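Local coordinates for protein ykuJ (Bacillus subtilis, PDB 2FFG) that is of unknown function, a small DUF1797-family protein whose two helices pack with a four-stranded antiparallel sheet, at residues E16-A21 against V39-K44. Sequence-based numbering, arbitrary orientation.
Sequences ETAEAA and VKYFEK
Ala18 and Glu19 meet Tyr41 and Glu43 where the C-terminal end of helix 3-21 lies by the end of inner strand 34-42, a helix-on-sheet contact in an alpha+beta fold built on a four-stranded antiparallel meander. The apolar part is small. Ala18 CB lies 3.5 Å from Tyr41 CD2, at the ring's edge and near its plane; a methyl group suits the place because it lets the helix come close to the strand, with CA atoms of the two residues 6.9 Å apart. With CG anti to the backbone N (chi1 180°), the Tyr41 side chain extends toward the helix, where it also touches Leu14 and Gln15, while Phe48 of the adjoining strand 47-54 meets its ring at an angle.

The polar part centres on Glu19. Its chain bends at chi2 (-77°), which brings the carboxylate to the hydroxyl edge of the tyrosine, and Tyr41 OH donates a weak, 3.4 Å hydrogen bond to Glu19 OE2. Carboxylate and ring planes stand 69° apart. Gln46 NE2 gives the same oxygen a second weak hydrogen bond, tying the helix to the turn before strand 47-54. Were Glu19 cut back to an alanine, the Tyr41 hydroxyl and the Gln46 amide would probably lose the acceptor they share.

Glu43 runs antiparallel alongside Glu19, whose OE1 lies 3.1 Å from Glu43 CB. A glutamate is long enough to reach from the turn to the Ala18 carbonyl: Glu43 OE1 lies 2.7 Å from Ala18 O, suggesting a proton on the acid, though poor order makes this tentative.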
ATOM      1  N   GLU A  16      -1.720  -2.509 -11.081  1.00 43.05           N
ATOM      2  CA  GLU A  16      -3.029  -1.937 -11.324  1.00 44.78           C
ATOM      3  C   GLU A  16      -2.941  -0.418 -11.202  1.00 44.28           C
ATOM      4  O   GLU A  16      -3.478   0.324 -12.026  1.00 45.16           O
ATOM      5  CB  GLU A  16      -4.012  -2.510 -10.303  1.00 72.15           C
ATOM      6  CG  GLU A  16      -5.390  -1.893 -10.296  1.00 78.08           C
ATOM      7  CD  GLU A  16      -6.277  -2.495  -9.211  1.00 81.53           C
ATOM      8  OE1 GLU A  16      -5.837  -2.539  -8.037  1.00 81.32           O
ATOM      9  OE2 GLU A  16      -7.410  -2.920  -9.533  1.00 82.51           O
ATOM     10  N   THR A  17      -2.241   0.044 -10.175  1.00 43.18           N
ATOM     11  CA  THR A  17      -2.094   1.472  -9.950  1.00 42.26           C
ATOM     12  C   THR A  17      -1.168   2.122 -10.971  1.00 41.50           C
ATOM     13  O   THR A  17      -1.329   3.294 -11.309  1.00 42.66           O
ATOM     14  CB  THR A  17      -1.565   1.737  -8.532  1.00 47.25           C
ATOM     15  OG1 THR A  17      -2.483   1.187  -7.578  1.00 46.53           O
ATOM     16  CG2 THR A  17      -1.417   3.223  -8.283  1.00 47.84           C
ATOM     17  N   ALA A  18      -0.210   1.356 -11.478  1.00 36.12           N
ATOM     18  CA  ALA A  18       0.727   1.875 -12.460  1.00 34.88           C
ATOM     19  C   ALA A  18       0.101   2.046 -13.845  1.00 35.71           C
ATOM     20  O   ALA A  18       0.439   2.981 -14.575  1.00 35.16           O
ATOM     21  CB  ALA A  18       1.927   0.961 -12.551  1.00 29.27           C
ATOM     22  N   GLU A  19      -0.801   1.143 -14.214  1.00 35.10           N
ATOM     23  CA  GLU A  19      -1.442   1.221 -15.519  1.00 37.85           C
ATOM     24  C   GLU A  19      -2.359   2.440 -15.594  1.00 38.60           C
ATOM     25  O   GLU A  19      -2.381   3.154 -16.598  1.00 38.36           O
ATOM     26  CB  GLU A  19      -2.231  -0.065 -15.794  1.00 45.04           C
ATOM     27  CG  GLU A  19      -1.354  -1.320 -15.880  1.00 45.47           C
ATOM     28  CD  GLU A  19      -0.611  -1.456 -17.203  1.00 45.19           C
ATOM     29  OE1 GLU A  19      -0.396  -0.440 -17.889  1.00 48.01           O
ATOM     30  OE2 GLU A  19      -0.224  -2.590 -17.556  1.00 46.53           O
ATOM     31  N   ALA A  20      -3.092   2.680 -14.516  1.00 50.74           N
ATOM     32  CA  ALA A  20      -4.011   3.811 -14.433  1.00 53.10           C
ATOM     33  C   ALA A  20      -3.280   5.156 -14.411  1.00 54.11           C
ATOM     34  O   ALA A  20      -3.664   6.095 -15.108  1.00 55.78           O
ATOM     35  CB  ALA A  20      -4.888   3.675 -13.192  1.00 35.26           C
ATOM     36  N   ALA A  21      -2.233   5.249 -13.604  1.00 53.98           N
ATOM     37  CA  ALA A  21      -1.463   6.479 -13.503  1.00 54.82           C
ATOM     38  C   ALA A  21      -0.625   6.656 -14.762  1.00 54.58           C
ATOM     39  O   ALA A  21      -0.037   7.715 -14.992  1.00 55.42           O
ATOM     40  CB  ALA A  21      -0.556   6.424 -12.276  1.00 57.95           C
ATOM     41  N   VAL A  39      10.184  -2.866  -5.353  1.00 24.68           N
ATOM     42  CA  VAL A  39       9.831  -3.358  -6.668  1.00 25.76           C
ATOM     43  C   VAL A  39       9.175  -2.240  -7.464  1.00 25.04           C
ATOM     44  O   VAL A  39       8.343  -1.502  -6.951  1.00 23.87           O
ATOM     45  CB  VAL A  39       8.875  -4.584  -6.580  1.00 34.34           C
ATOM     46  CG1 VAL A  39       7.639  -4.224  -5.777  1.00 36.37           C
ATOM     47  CG2 VAL A  39       8.476  -5.048  -7.981  1.00 34.14           C
ATOM     48  N   LYS A  40       9.580  -2.111  -8.717  1.00 24.37           N
ATOM     49  CA  LYS A  40       9.028  -1.094  -9.592  1.00 25.27           C
ATOM     50  C   LYS A  40       8.373  -1.788 -10.783  1.00 26.35           C
ATOM     51  O   LYS A  40       8.942  -2.715 -11.377  1.00 25.40           O
ATOM     52  CB  LYS A  40      10.141  -0.162 -10.059  1.00 36.57           C
ATOM     53  CG  LYS A  40       9.672   1.079 -10.780  1.00 41.00           C
ATOM     54  CD  LYS A  40      10.828   2.058 -10.950  1.00 44.57           C
ATOM     55  CE  LYS A  40      10.363   3.374 -11.553  1.00 47.11           C
ATOM     56  NZ  LYS A  40      11.475   4.356 -11.667  1.00 49.19           N
ATOM     57  N   TYR A  41       7.160  -1.368 -11.112  1.00 27.87           N
ATOM     58  CA  TYR A  41       6.447  -1.953 -12.234  1.00 30.54           C
ATOM     59  C   TYR A  41       6.480  -1.041 -13.443  1.00 33.19           C
ATOM     60  O   TYR A  41       6.032   0.105 -13.366  1.00 33.16           O
ATOM     61  CB  TYR A  41       4.988  -2.234 -11.869  1.00 32.22           C
ATOM     62  CG  TYR A  41       4.214  -2.841 -13.015  1.00 31.97           C
ATOM     63  CD1 TYR A  41       4.461  -4.150 -13.421  1.00 31.90           C
ATOM     64  CD2 TYR A  41       3.257  -2.106 -13.710  1.00 32.56           C
ATOM     65  CE1 TYR A  41       3.775  -4.723 -14.489  1.00 32.58           C
ATOM     66  CE2 TYR A  41       2.557  -2.668 -14.791  1.00 34.48           C
ATOM     67  CZ  TYR A  41       2.824  -3.980 -15.171  1.00 34.92           C
ATOM     68  OH  TYR A  41       2.138  -4.555 -16.219  1.00 33.76           O
ATOM     69  N   PHE A  42       7.014  -1.543 -14.553  1.00 28.28           N
ATOM     70  CA  PHE A  42       7.069  -0.766 -15.787  1.00 32.31           C
ATOM     71  C   PHE A  42       6.023  -1.305 -16.751  1.00 34.34           C
ATOM     72  O   PHE A  42       6.117  -2.448 -17.183  1.00 34.31           O
ATOM     73  CB  PHE A  42       8.447  -0.869 -16.441  1.00 42.21           C
ATOM     74  CG  PHE A  42       9.559  -0.307 -15.611  1.00 44.17           C
ATOM     75  CD1 PHE A  42      10.103  -1.036 -14.560  1.00 44.68           C
ATOM     76  CD2 PHE A  42      10.056   0.963 -15.868  1.00 44.85           C
ATOM     77  CE1 PHE A  42      11.127  -0.503 -13.777  1.00 46.53           C
ATOM     78  CE2 PHE A  42      11.080   1.504 -15.091  1.00 45.69           C
ATOM     79  CZ  PHE A  42      11.614   0.771 -14.046  1.00 46.85           C
ATOM     80  N   GLU A  43       5.022  -0.495 -17.083  1.00 78.80           N
ATOM     81  CA  GLU A  43       3.986  -0.938 -18.017  1.00 83.43           C
ATOM     82  C   GLU A  43       4.483  -0.769 -19.443  1.00 85.33           C
ATOM     83  O   GLU A  43       3.696  -0.656 -20.382  1.00 86.63           O
ATOM     84  CB  GLU A  43       2.697  -0.149 -17.821  1.00 88.26           C
ATOM     85  CG  GLU A  43       2.775   1.291 -18.259  1.00 91.26           C
ATOM     86  CD  GLU A  43       2.085   2.205 -17.280  1.00 92.04           C
ATOM     87  OE1 GLU A  43       2.546   2.285 -16.121  1.00 92.07           O
ATOM     88  OE2 GLU A  43       1.082   2.836 -17.665  1.00 92.69           O
ATOM     89  N   LYS A  44       5.807  -0.745 -19.577  1.00 82.76           N
ATOM     90  CA  LYS A  44       6.490  -0.632 -20.859  1.00 82.08           C
ATOM     91  C   LYS A  44       6.669  -2.084 -21.276  1.00 81.44           C
ATOM     92  O   LYS A  44       7.596  -2.463 -21.997  1.00 81.25           O
ATOM     93  CB  LYS A  44       7.840   0.055 -20.670  1.00 63.07           C
ATOM     94  CG  LYS A  44       7.735   1.454 -20.072  1.00 63.71           C
ATOM     95  CD  LYS A  44       7.407   1.413 -18.587  1.00 63.60           C
ATOM     96  CE  LYS A  44       7.097   2.791 -18.027  1.00 62.70           C
ATOM     97  NZ  LYS A  44       5.761   3.264 -18.466  1.00 63.81           N
TER